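PDB 2W2L: D-mandelate dehydrogenase from Rhodotorula graminis, which binds NAD and, as a D-isomer specific 2-hydroxyacid dehydrogenase, probably catalyses the reversible oxidation of D-mandelate to its 2-oxo acid. Local coordinates for residues 250-255 and 276-281; 118-123 and 300-305; 173-178 and 223-228. All blocks are in the same frame, centred on the assembly; numbering follows the deposited sequence.

All three contacts lie around the NAD site, and each touches the cofactor. Contact 1 pairs two neighbouring strands of the seven-stranded parallel sheet. Contact 2 sets helix 114-130 against the end of the next strand, 299-301, and the loop that follows; contact 3 lies on the other flank, where strand 223-226 borders 250-254 and meets helix 173-186. Centres of contacts 1 and 2 are about 10 Å apart, and contact 3 is about 12 Å from each. Polar links join them: D281 OD1 to T302 OG1 at 2.6 Å, and V253 N to V224 O at 2.8 Å. Contact 3 faces the diphosphate and adenosine, whereas contacts 1 and 2 reach the nicotinamide carboxamide.

Contact 1. Residues 250-255 and 276-281; sequences SRIVNT and LSAGLD. With NAD (nicotinamide-adenine-dinucleotide), chain K.
N254 and D281 join where the strands 250-254 and 277-280 run out: D281 N donates to N254 O over 3.0 Å, which sets the two strand ends side by side at the nicotinamide. Both ends then receive the carboxamide nitrogen of NAD, N7N, which donates to T255 O at 2.8 Å and to D281 OD2 at 3.2 Å, the second bond almost straight at 172°. The D281 carboxylate reaches it with CG anti to the backbone N (chi1 -178°), while OD1 is taken by T302.

Behind this site the strands are parallel, their axes 6° apart. I252 O accepts from G279 N at 2.7 Å and G279 O from N254 N at 2.9 Å. G279 suits the close approach to V253, for a CB there would fall 3.2 Å from V253 CG1. On the other face I252 CG2 meets A278 CB at 4.0 Å, and N254 CB packs on L280 CD2. The amide of N254 turns to the following loop, bonding A256 N through OD1 and R257 O through ND2.

With helix 263-271 between them the two strands form a beta-alpha-beta unit of the Rossmann-type sheet: that helix covers I252, A278 and L280 through L266, helix 114-130 covers R251 and V253 through F129 and L124, and strands 223-226 and 299-301 flank the pair.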
loop_
_atom_site.group_PDB
_atom_site.type_symbol
_atom_site.label_atom_id
_atom_site.label_comp_id
_atom_site.label_asym_id
_atom_site.label_seq_id
_atom_site.Cartn_x
_atom_site.Cartn_y
_atom_site.Cartn_z
ATOM N N SER D 250 11.275 6.648 -13.967
ATOM C CA SER D 250 11.051 6.895 -12.538
ATOM C C SER D 250 9.560 7.187 -12.234
ATOM O O SER D 250 8.701 7.091 -13.138
ATOM C CB SER D 250 11.938 8.031 -12.018
ATOM O OG SER D 250 11.888 9.087 -12.971
ATOM N N ARG D 251 9.300 7.550 -10.965
ATOM C CA ARG D 251 7.976 7.599 -10.353
ATOM C C ARG D 251 7.853 8.799 -9.446
ATOM O O ARG D 251 8.868 9.305 -8.898
ATOM C CB ARG D 251 7.759 6.339 -9.509
ATOM C CG ARG D 251 7.885 5.022 -10.298
ATOM C CD ARG D 251 8.219 3.856 -9.406
ATOM N NE ARG D 251 8.861 2.804 -10.177
ATOM C CZ ARG D 251 10.160 2.767 -10.463
ATOM N NH1 ARG D 251 10.993 3.728 -10.042
ATOM N NH2 ARG D 251 10.626 1.754 -11.167
ATOM N N ILE D 252 6.620 9.254 -9.260
ATOM C CA ILE D 252 6.360 10.362 -8.336
ATOM C C ILE D 252 4.998 10.204 -7.648
ATOM O O ILE D 252 4.012 9.723 -8.270
ATOM C CB ILE D 252 6.498 11.769 -9.018
ATOM C CG1 ILE D 252 6.658 12.888 -7.956
ATOM C CG2 ILE D 252 5.343 12.039 -9.970
ATOM C CD1 ILE D 252 6.773 14.287 -8.538
ATOM N N VAL D 253 4.964 10.573 -6.365
ATOM C CA VAL D 253 3.712 10.632 -5.614
ATOM C C VAL D 253 3.546 11.992 -4.956
ATOM O O VAL D 253 4.537 12.627 -4.533
ATOM C CB VAL D 253 3.588 9.479 -4.546
ATOM C CG1 VAL D 253 3.640 8.063 -5.239
ATOM C CG2 VAL D 253 4.621 9.660 -3.339
ATOM N N ASN D 254 2.295 12.430 -4.876
ATOM C CA ASN D 254 1.928 13.681 -4.215
ATOM C C ASN D 254 0.815 13.542 -3.180
ATOM O O ASN D 254 -0.289 13.125 -3.490
ATOM C CB ASN D 254 1.505 14.748 -5.217
ATOM C CG ASN D 254 1.495 16.159 -4.585
ATOM O OD1 ASN D 254 1.885 16.329 -3.411
ATOM N ND2 ASN D 254 1.061 17.162 -5.349
ATOM N N THR D 255 1.103 13.920 -1.942
ATOM C CA THR D 255 0.070 13.956 -0.906
ATOM C C THR D 255 0.031 15.319 -0.261
ATOM O O THR D 255 -0.689 15.523 0.709
ATOM C CB THR D 255 0.282 12.879 0.199
ATOM O OG1 THR D 255 1.537 13.089 0.834
ATOM C CG2 THR D 255 0.244 11.453 -0.380
ATOM N N LEU D 276 7.406 6.483 -15.437
ATOM C CA LEU D 276 6.697 5.248 -15.685
ATOM C C LEU D 276 5.254 5.322 -15.200
ATOM O O LEU D 276 4.329 4.794 -15.848
ATOM C CB LEU D 276 7.399 4.098 -14.957
ATOM C CG LEU D 276 6.673 2.755 -15.096
ATOM C CD1 LEU D 276 6.827 2.136 -16.544
ATOM C CD2 LEU D 276 7.052 1.754 -14.021
ATOM N N SER D 277 5.081 5.943 -14.042
ATOM C CA SER D 277 3.844 5.927 -13.322
ATOM C C SER D 277 3.839 7.079 -12.289
ATOM O O SER D 277 4.917 7.499 -11.799
ATOM C CB SER D 277 3.771 4.588 -12.583
ATOM O OG SER D 277 4.777 4.490 -11.578
ATOM N N ALA D 278 2.659 7.591 -11.950
ATOM C CA ALA D 278 2.569 8.637 -10.933
ATOM C C ALA D 278 1.432 8.310 -10.021
ATOM O O ALA D 278 0.510 7.613 -10.434
ATOM C CB ALA D 278 2.328 10.002 -11.562
ATOM N N GLY D 279 1.498 8.824 -8.789
ATOM C CA GLY D 279 0.409 8.662 -7.841
ATOM C C GLY D 279 -0.021 9.959 -7.193
ATOM O O GLY D 279 0.743 10.567 -6.412
ATOM N N LEU D 280 -1.241 10.399 -7.481
ATOM C CA LEU D 280 -1.718 11.639 -6.873
ATOM C C LEU D 280 -2.912 11.488 -5.934
ATOM O O LEU D 280 -3.979 11.000 -6.340
ATOM C CB LEU D 280 -2.081 12.636 -7.956
ATOM C CG LEU D 280 -1.078 12.929 -9.077
ATOM C CD1 LEU D 280 -1.789 13.844 -9.973
ATOM C CD2 LEU D 280 0.214 13.583 -8.569
ATOM N N ASP D 281 -2.724 11.908 -4.680
ATOM C CA ASP D 281 -3.835 12.093 -3.758
ATOM C C ASP D 281 -4.283 13.535 -3.679
ATOM O O ASP D 281 -5.214 13.842 -2.960
ATOM C CB ASP D 281 -3.516 11.620 -2.346
ATOM C CG ASP D 281 -4.702 11.779 -1.401
ATOM O OD1 ASP D 281 -5.703 11.047 -1.625
ATOM O OD2 ASP D 281 -4.643 12.628 -0.458
HETATM P PA NAD K . 5.436 19.962 8.678
HETATM O O1A NAD K . 4.481 20.997 9.144
HETATM O O2A NAD K . 6.481 19.775 9.759
HETATM O O5B NAD K . 5.943 20.325 7.186
HETATM C C5B NAD K . 6.810 21.392 6.855
HETATM C C4B NAD K . 8.177 20.803 6.476
HETATM O O4B NAD K . 8.540 21.063 5.128
HETATM C C3B NAD K . 9.290 21.356 7.361
HETATM O O3B NAD K . 10.191 20.342 7.741
HETATM C C2B NAD K . 10.017 22.328 6.474
HETATM O O2B NAD K . 11.390 22.296 6.791
HETATM C C1B NAD K . 9.691 21.883 5.052
HETATM N N9A NAD K . 9.337 23.058 4.230
HETATM C C8A NAD K . 8.725 24.200 4.717
HETATM N N7A NAD K . 8.549 25.070 3.696
HETATM C C5A NAD K . 9.028 24.498 2.560
HETATM C C6A NAD K . 9.089 24.981 1.260
HETATM N N6A NAD K . 8.869 26.283 1.049
HETATM N N1A NAD K . 9.662 24.190 0.282
HETATM C C2A NAD K . 10.162 22.933 0.598
HETATM N N3A NAD K . 10.099 22.463 1.902
HETATM C C4A NAD K . 9.538 23.236 2.873
HETATM O O3 NAD K . 4.686 18.592 8.260
HETATM P PN NAD K . 3.344 18.476 7.331
HETATM O O1N NAD K . 2.829 17.173 7.770
HETATM O O2N NAD K . 2.451 19.662 7.483
HETATM O O5D NAD K . 3.740 18.361 5.762
HETATM C C5D NAD K . 3.361 19.377 4.851
HETATM C C4D NAD K . 2.385 18.941 3.757
HETATM O O4D NAD K . 1.510 17.864 4.106
HETATM C C3D NAD K . 1.483 20.124 3.432
HETATM O O3D NAD K . 1.437 20.448 2.058
HETATM C C2D NAD K . 0.103 19.641 3.790
HETATM O O2D NAD K . -0.902 20.335 3.068
HETATM C C1D NAD K . 0.230 18.141 3.524
HETATM N N1N NAD K . -0.973 17.401 4.016
HETATM C C2N NAD K . -1.635 16.526 3.184
HETATM C C3N NAD K . -2.779 15.824 3.628
HETATM C C7N NAD K . -3.572 14.919 2.709
HETATM O O7N NAD K . -4.958 14.775 2.978
HETATM N N7N NAD K . -2.980 14.290 1.676
HETATM C C4N NAD K . -3.264 16.050 4.918
HETATM C C5N NAD K . -2.606 16.950 5.752
HETATM C C6N NAD K . -1.467 17.621 5.290
#

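Contact 2. Residues 118-123 and 300-305; sequences SDLALY and TLTTHI. With NAD (nicotinamide-adenine-dinucleotide), chain K.
L120 meets T302 and I305 with its two methyls, one for each partner. CG is anti to the backbone N (chi1 -156°), which carries the branch off the helix towards the chain that leaves strand 299-301. CD2 then packs on I305 CG1 at 4.2 Å, the apolar contact, and CD1 comes within 4.2 Å of T302 OG1, a carbon beside a hydroxyl; the leucine and the threonine run past each other in opposite directions. One turn further along the helix, the ring of Y123 brings CE2 to 4.4 Å from T302 CG2 and to 4.5 Å from T300 CG2. Both methyls approach the ring obliquely, and the distances mark loose van der Waals contact.

The hydroxyls find their hydrogen-bond partners outside the two segments. T302 OG1, besides facing L120, bonds the carboxylate of D281, T300 OG1 bonds S127 OG, and Y123 OH reaches an acidic side chain of another protein chain, where the Y123 ring also stacks on an aromatic side chain.

Backbone bonds shape the second segment. T303 is the centre of an inverse gamma turn, in which H304 N donates to T302 O at 2.8 Å. The turn takes the chain away from the sheet and delivers H304 to the NAD pocket, where the imidazole lies beside the carboxamide oxygen O7N with that atom near the ring plane.

Methyls, methylenes, a ring and the D281-bonded T302 hydroxyl thus make up the crossing, with 182 Å² buried on the two sides together. This is consistent with packing by shape, while the directional bonds of T302, T300 and Y123 come from the loop residue D281, from S127 of the same helix and from the neighbouring subunit.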
loop_
_atom_site.group_PDB
_atom_site.type_symbol
_atom_site.label_atom_id
_atom_site.label_comp_id
_atom_site.label_asym_id
_atom_site.label_seq_id
_atom_site.Cartn_x
_atom_site.Cartn_y
_atom_site.Cartn_z
ATOM N N SER D 118 0.681 9.583 5.981
ATOM C CA SER D 118 1.932 8.878 5.669
ATOM C C SER D 118 1.599 7.480 5.143
ATOM O O SER D 118 2.287 6.942 4.245
ATOM C CB SER D 118 2.877 8.848 6.871
ATOM O OG SER D 118 2.289 8.227 7.996
ATOM N N ASP D 119 0.491 6.931 5.636
ATOM C CA ASP D 119 -0.011 5.634 5.157
ATOM C C ASP D 119 -0.504 5.642 3.693
ATOM O O ASP D 119 -0.187 4.758 2.909
ATOM C CB ASP D 119 -1.178 5.196 6.029
ATOM C CG ASP D 119 -0.736 4.570 7.333
ATOM O OD1 ASP D 119 0.511 4.385 7.519
ATOM O OD2 ASP D 119 -1.663 4.266 8.143
ATOM N N LEU D 120 -1.299 6.637 3.347
ATOM C CA LEU D 120 -1.820 6.797 2.016
ATOM C C LEU D 120 -0.638 6.946 1.055
ATOM O O LEU D 120 -0.569 6.278 0.027
ATOM C CB LEU D 120 -2.735 8.015 2.016
ATOM C CG LEU D 120 -3.798 8.098 0.965
ATOM C CD1 LEU D 120 -3.304 8.934 -0.192
ATOM C CD2 LEU D 120 -4.187 6.692 0.547
ATOM N N ALA D 121 0.331 7.764 1.457
ATOM C CA ALA D 121 1.548 7.971 0.692
ATOM C C ALA D 121 2.310 6.651 0.516
ATOM O O ALA D 121 2.799 6.362 -0.589
ATOM C CB ALA D 121 2.422 9.015 1.383
ATOM N N LEU D 122 2.442 5.869 1.596
ATOM C CA LEU D 122 2.984 4.516 1.457
ATOM C C LEU D 122 2.144 3.664 0.480
ATOM O O LEU D 122 2.694 2.868 -0.277
ATOM C CB LEU D 122 3.144 3.809 2.814
ATOM C CG LEU D 122 4.155 2.653 2.847
ATOM C CD1 LEU D 122 5.607 3.122 2.809
ATOM C CD2 LEU D 122 3.937 1.754 4.037
ATOM N N TYR D 123 0.836 3.879 0.446
ATOM C CA TYR D 123 -0.005 3.165 -0.463
ATOM C C TYR D 123 0.287 3.516 -1.915
ATOM O O TYR D 123 0.270 2.651 -2.803
ATOM C CB TYR D 123 -1.428 3.547 -0.150
ATOM C CG TYR D 123 -2.448 3.144 -1.146
ATOM C CD1 TYR D 123 -3.019 1.889 -1.090
ATOM C CD2 TYR D 123 -2.902 4.045 -2.100
ATOM C CE1 TYR D 123 -4.006 1.497 -1.999
ATOM C CE2 TYR D 123 -3.884 3.674 -3.018
ATOM C CZ TYR D 123 -4.424 2.398 -2.945
ATOM O OH TYR D 123 -5.395 2.028 -3.801
ATOM N N THR D 300 -2.133 6.298 -10.627
ATOM C CA THR D 300 -3.004 6.178 -9.455
ATOM C C THR D 300 -3.572 7.514 -8.929
ATOM O O THR D 300 -2.813 8.421 -8.532
ATOM C CB THR D 300 -2.211 5.537 -8.331
ATOM O OG1 THR D 300 -1.747 4.295 -8.822
ATOM C CG2 THR D 300 -3.037 5.346 -7.065
ATOM N N LEU D 301 -4.896 7.616 -8.856
ATOM C CA LEU D 301 -5.505 8.863 -8.431
ATOM C C LEU D 301 -6.532 8.650 -7.331
ATOM O O LEU D 301 -7.465 7.858 -7.514
ATOM C CB LEU D 301 -6.185 9.527 -9.633
ATOM C CG LEU D 301 -5.347 9.692 -10.905
ATOM C CD1 LEU D 301 -6.244 9.769 -12.074
ATOM C CD2 LEU D 301 -4.484 10.904 -10.797
ATOM N N THR D 302 -6.410 9.356 -6.207
ATOM C CA THR D 302 -7.424 9.198 -5.160
ATOM C C THR D 302 -8.123 10.509 -4.688
ATOM O O THR D 302 -7.559 11.598 -4.793
ATOM C CB THR D 302 -6.802 8.569 -3.984
ATOM O OG1 THR D 302 -5.660 9.354 -3.641
ATOM C CG2 THR D 302 -6.377 7.115 -4.316
ATOM N N THR D 303 -9.322 10.390 -4.114
ATOM C CA THR D 303 -10.131 11.554 -3.705
ATOM C C THR D 303 -9.657 12.280 -2.414
ATOM O O THR D 303 -10.422 12.472 -1.471
ATOM C CB THR D 303 -11.631 11.169 -3.594
ATOM O OG1 THR D 303 -11.801 10.250 -2.511
ATOM C CG2 THR D 303 -12.168 10.531 -4.932
ATOM N N HIS D 304 -8.398 12.705 -2.402
ATOM C CA HIS D 304 -7.827 13.435 -1.264
ATOM C C HIS D 304 -8.105 12.773 0.104
ATOM O O HIS D 304 -8.505 13.466 1.063
ATOM C CB HIS D 304 -8.312 14.887 -1.263
ATOM C CG HIS D 304 -7.423 15.840 -0.517
ATOM N ND1 HIS D 304 -6.544 15.440 0.474
ATOM C CD2 HIS D 304 -7.306 17.188 -0.592
ATOM C CE1 HIS D 304 -5.892 16.494 0.943
ATOM N NE2 HIS D 304 -6.338 17.566 0.316
ATOM N N ILE D 305 -7.913 11.457 0.202
ATOM C CA ILE D 305 -8.179 10.779 1.449
ATOM C C ILE D 305 -6.953 10.681 2.401
ATOM O O ILE D 305 -6.954 9.888 3.359
ATOM C CB ILE D 305 -8.863 9.390 1.216
ATOM C CG1 ILE D 305 -7.990 8.479 0.340
ATOM C CG2 ILE D 305 -10.271 9.534 0.547
ATOM C CD1 ILE D 305 -8.516 7.059 0.294
HETATM P PA NAD K . 5.436 19.962 8.678
HETATM O O1A NAD K . 4.481 20.997 9.144
HETATM O O2A NAD K . 6.481 19.775 9.759
HETATM O O5B NAD K . 5.943 20.325 7.186
HETATM C C5B NAD K . 6.810 21.392 6.855
HETATM C C4B NAD K . 8.177 20.803 6.476
HETATM O O4B NAD K . 8.540 21.063 5.128
HETATM C C3B NAD K . 9.290 21.356 7.361
HETATM O O3B NAD K . 10.191 20.342 7.741
HETATM C C2B NAD K . 10.017 22.328 6.474
HETATM O O2B NAD K . 11.390 22.296 6.791
HETATM C C1B NAD K . 9.691 21.883 5.052
HETATM N N9A NAD K . 9.337 23.058 4.230
HETATM C C8A NAD K . 8.725 24.200 4.717
HETATM N N7A NAD K . 8.549 25.070 3.696
HETATM C C5A NAD K . 9.028 24.498 2.560
HETATM C C6A NAD K . 9.089 24.981 1.260
HETATM N N6A NAD K . 8.869 26.283 1.049
HETATM N N1A NAD K . 9.662 24.190 0.282
HETATM C C2A NAD K . 10.162 22.933 0.598
HETATM N N3A NAD K . 10.099 22.463 1.902
HETATM C C4A NAD K . 9.538 23.236 2.873
HETATM O O3 NAD K . 4.686 18.592 8.260
HETATM P PN NAD K . 3.344 18.476 7.331
HETATM O O1N NAD K . 2.829 17.173 7.770
HETATM O O2N NAD K . 2.451 19.662 7.483
HETATM O O5D NAD K . 3.740 18.361 5.762
HETATM C C5D NAD K . 3.361 19.377 4.851
HETATM C C4D NAD K . 2.385 18.941 3.757
HETATM O O4D NAD K . 1.510 17.864 4.106
HETATM C C3D NAD K . 1.483 20.124 3.432
HETATM O O3D NAD K . 1.437 20.448 2.058
HETATM C C2D NAD K . 0.103 19.641 3.790
HETATM O O2D NAD K . -0.902 20.335 3.068
HETATM C C1D NAD K . 0.230 18.141 3.524
HETATM N N1N NAD K . -0.973 17.401 4.016
HETATM C C2N NAD K . -1.635 16.526 3.184
HETATM C C3N NAD K . -2.779 15.824 3.628
HETATM C C7N NAD K . -3.572 14.919 2.709
HETATM O O7N NAD K . -4.958 14.775 2.978
HETATM N N7N NAD K . -2.980 14.290 1.676
HETATM C C4N NAD K . -3.264 16.050 4.918
HETATM C C5N NAD K . -2.606 16.950 5.752
HETATM C C6N NAD K . -1.467 17.621 5.290
#

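Contact 3. Residues 173-178 and 223-228; sequences AIQKEI and CVSVSV. With NAD (nicotinamide-adenine-dinucleotide), chain K.
The carboxamide of Q175 is the flat group at the centre of this contact, lying between S225 and S227. S227 CB stands off the amide plane, 3.8 Å from Q175 CD, whereas S225 lies beyond the far end of the amide. As modelled, Q175 NE2 is 2.6 Å from S225 OG and Q175 OE1 2.7 Å from S225 O, but which amide end is nitrogen and which oxygen is doubtful, and the hydrogen bonding stays undecided. A bend at chi2 (98°) folds the glutamine chain down from the helix to reach them. The second flat group is the adenine of NAD: V228 CG1 is likewise displaced from the ring plane and comes within 3.3 Å of C2A.

I178 CD1 lies 4.0 Å from S225 OG, a methyl beside the hydroxyl. A water lies between the helix start, S227 and the cofactor. Q175 N donates to it at 2.8 Å, S227 OG bonds it, and it makes a weak bond to NAD O5D. Replacing this glutamine by an alanine removes the amide and would probably leave S225 without its polar neighbour and S227 CB uncovered.

Helix 173-186 begins at the diphosphate. A173 N points to NAD O2A at 3.3 Å and I174 N to NAD O1N at 3.5 Å, both weak bonds, and its 173-178 segment runs at 148° to strand 223-226.

This is the arrangement of the Rossmann dinucleotide-binding fold, in which a glycine-rich turn leads into a helix whose amino end faces the phosphates. Its amides, and probably the helix dipole, favour the negative diphosphate, while the water extends the bonding from the helix backbone and the strand-end serine to the ester oxygen.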
loop_
_atom_site.group_PDB
_atom_site.type_symbol
_atom_site.label_atom_id
_atom_site.label_comp_id
_atom_site.label_asym_id
_atom_site.label_seq_id
_atom_site.Cartn_x
_atom_site.Cartn_y
_atom_site.Cartn_z
ATOM N N ALA D 173 7.134 16.526 9.378
ATOM C CA ALA D 173 6.521 15.462 10.151
ATOM C C ALA D 173 5.874 14.296 9.379
ATOM O O ALA D 173 6.129 13.155 9.748
ATOM C CB ALA D 173 5.555 16.029 11.189
ATOM N N ILE D 174 5.043 14.561 8.358
ATOM C CA ILE D 174 4.374 13.484 7.600
ATOM C C ILE D 174 5.405 12.785 6.726
ATOM O O ILE D 174 5.358 11.566 6.548
ATOM C CB ILE D 174 3.260 14.012 6.667
ATOM C CG1 ILE D 174 2.139 14.673 7.458
ATOM C CG2 ILE D 174 2.675 12.941 5.789
ATOM C CD1 ILE D 174 1.126 15.363 6.515
ATOM N N GLN D 175 6.367 13.535 6.183
ATOM C CA GLN D 175 7.405 12.870 5.383
ATOM C C GLN D 175 8.362 12.029 6.274
ATOM O O GLN D 175 8.973 11.059 5.828
ATOM C CB GLN D 175 8.158 13.842 4.476
ATOM C CG GLN D 175 9.079 13.137 3.456
ATOM C CD GLN D 175 8.435 13.003 2.115
ATOM O OE1 GLN D 175 8.441 13.949 1.300
ATOM N NE2 GLN D 175 7.864 11.831 1.855
ATOM N N LYS D 176 8.455 12.368 7.546
ATOM C CA LYS D 176 9.291 11.551 8.449
ATOM C C LYS D 176 8.654 10.183 8.689
ATOM O O LYS D 176 9.351 9.201 8.842
ATOM C CB LYS D 176 9.563 12.262 9.743
ATOM C CG LYS D 176 10.361 13.535 9.566
ATOM C CD LYS D 176 11.261 13.757 10.799
ATOM C CE LYS D 176 12.061 15.045 10.731
ATOM N NZ LYS D 176 11.500 16.012 11.712
ATOM N N GLU D 177 7.327 10.131 8.710
ATOM C CA GLU D 177 6.629 8.887 8.893
ATOM C C GLU D 177 6.643 8.107 7.604
ATOM O O GLU D 177 6.925 6.913 7.634
ATOM C CB GLU D 177 5.190 9.119 9.366
ATOM C CG GLU D 177 5.070 9.248 10.890
ATOM C CD GLU D 177 5.633 8.014 11.625
ATOM O OE1 GLU D 177 4.917 6.987 11.793
ATOM O OE2 GLU D 177 6.823 8.060 11.959
ATOM N N ILE D 178 6.344 8.774 6.483
ATOM C CA ILE D 178 6.459 8.175 5.174
ATOM C C ILE D 178 7.809 7.460 4.996
ATOM O O ILE D 178 7.868 6.256 4.627
ATOM C CB ILE D 178 6.271 9.240 4.022
ATOM C CG1 ILE D 178 4.845 9.778 3.973
ATOM C CG2 ILE D 178 6.563 8.613 2.658
ATOM C CD1 ILE D 178 4.647 11.077 3.125
ATOM N N CYS D 223 11.729 6.934 -6.930
ATOM C CA CYS D 223 10.420 7.534 -6.727
ATOM C C CYS D 223 10.586 8.801 -5.879
ATOM O O CYS D 223 11.326 8.805 -4.906
ATOM C CB CYS D 223 9.477 6.510 -6.092
ATOM S SG CYS D 223 7.807 7.039 -5.740
ATOM N N VAL D 224 9.905 9.876 -6.272
ATOM C CA VAL D 224 9.874 11.144 -5.527
ATOM C C VAL D 224 8.574 11.250 -4.706
ATOM O O VAL D 224 7.448 11.028 -5.238
ATOM C CB VAL D 224 9.976 12.354 -6.501
ATOM C CG1 VAL D 224 9.660 13.678 -5.790
ATOM C CG2 VAL D 224 11.389 12.442 -7.145
ATOM N N SER D 225 8.726 11.580 -3.419
ATOM C CA SER D 225 7.583 11.910 -2.538
ATOM C C SER D 225 7.517 13.418 -2.194
ATOM O O SER D 225 8.359 13.955 -1.439
ATOM C CB SER D 225 7.632 11.077 -1.254
ATOM O OG SER D 225 6.610 11.446 -0.334
ATOM N N VAL D 226 6.514 14.093 -2.734
ATOM C CA VAL D 226 6.329 15.500 -2.452
ATOM C C VAL D 226 5.536 15.679 -1.178
ATOM O O VAL D 226 4.392 15.255 -1.110
ATOM C CB VAL D 226 5.576 16.184 -3.621
ATOM C CG1 VAL D 226 5.427 17.660 -3.362
ATOM C CG2 VAL D 226 6.337 15.997 -4.884
ATOM N N SER D 227 6.116 16.301 -0.165
ATOM C CA SER D 227 5.373 16.574 1.072
ATOM C C SER D 227 5.799 17.923 1.588
ATOM O O SER D 227 6.582 17.987 2.499
ATOM C CB SER D 227 5.628 15.499 2.140
ATOM O OG SER D 227 4.877 15.727 3.353
ATOM N N VAL D 228 5.304 19.010 0.991
ATOM C CA VAL D 228 5.694 20.372 1.406
ATOM C C VAL D 228 4.462 21.223 1.756
ATOM O O VAL D 228 3.374 20.980 1.204
ATOM C CB VAL D 228 6.479 21.148 0.303
ATOM C CG1 VAL D 228 7.885 20.646 0.166
ATOM C CG2 VAL D 228 5.697 21.191 -1.056
HETATM P PA NAD K . 5.436 19.962 8.678
HETATM O O1A NAD K . 4.481 20.997 9.144
HETATM O O2A NAD K . 6.481 19.775 9.759
HETATM O O5B NAD K . 5.943 20.325 7.186
HETATM C C5B NAD K . 6.810 21.392 6.855
HETATM C C4B NAD K . 8.177 20.803 6.476
HETATM O O4B NAD K . 8.540 21.063 5.128
HETATM C C3B NAD K . 9.290 21.356 7.361
HETATM O O3B NAD K . 10.191 20.342 7.741
HETATM C C2B NAD K . 10.017 22.328 6.474
HETATM O O2B NAD K . 11.390 22.296 6.791
HETATM C C1B NAD K . 9.691 21.883 5.052
HETATM N N9A NAD K . 9.337 23.058 4.230
HETATM C C8A NAD K . 8.725 24.200 4.717
HETATM N N7A NAD K . 8.549 25.070 3.696
HETATM C C5A NAD K . 9.028 24.498 2.560
HETATM C C6A NAD K . 9.089 24.981 1.260
HETATM N N6A NAD K . 8.869 26.283 1.049
HETATM N N1A NAD K . 9.662 24.190 0.282
HETATM C C2A NAD K . 10.162 22.933 0.598
HETATM N N3A NAD K . 10.099 22.463 1.902
HETATM C C4A NAD K . 9.538 23.236 2.873
HETATM O O3 NAD K . 4.686 18.592 8.260
HETATM P PN NAD K . 3.344 18.476 7.331
HETATM O O1N NAD K . 2.829 17.173 7.770
HETATM O O2N NAD K . 2.451 19.662 7.483
HETATM O O5D NAD K . 3.740 18.361 5.762
HETATM C C5D NAD K . 3.361 19.377 4.851
HETATM C C4D NAD K . 2.385 18.941 3.757
HETATM O O4D NAD K . 1.510 17.864 4.106
HETATM C C3D NAD K . 1.483 20.124 3.432
HETATM O O3D NAD K . 1.437 20.448 2.058
HETATM C C2D NAD K . 0.103 19.641 3.790
HETATM O O2D NAD K . -0.902 20.335 3.068
HETATM C C1D NAD K . 0.230 18.141 3.524
HETATM N N1N NAD K . -0.973 17.401 4.016
HETATM C C2N NAD K . -1.635 16.526 3.184
HETATM C C3N NAD K . -2.779 15.824 3.628
HETATM C C7N NAD K . -3.572 14.919 2.709
HETATM O O7N NAD K . -4.958 14.775 2.978
HETATM N N7N NAD K . -2.980 14.290 1.676
HETATM C C4N NAD K . -3.264 16.050 4.918
HETATM C C5N NAD K . -2.606 16.950 5.752
HETATM C C6N NAD K . -1.467 17.621 5.290
HETATM O O HOH W 1 6.422 16.338 5.828
#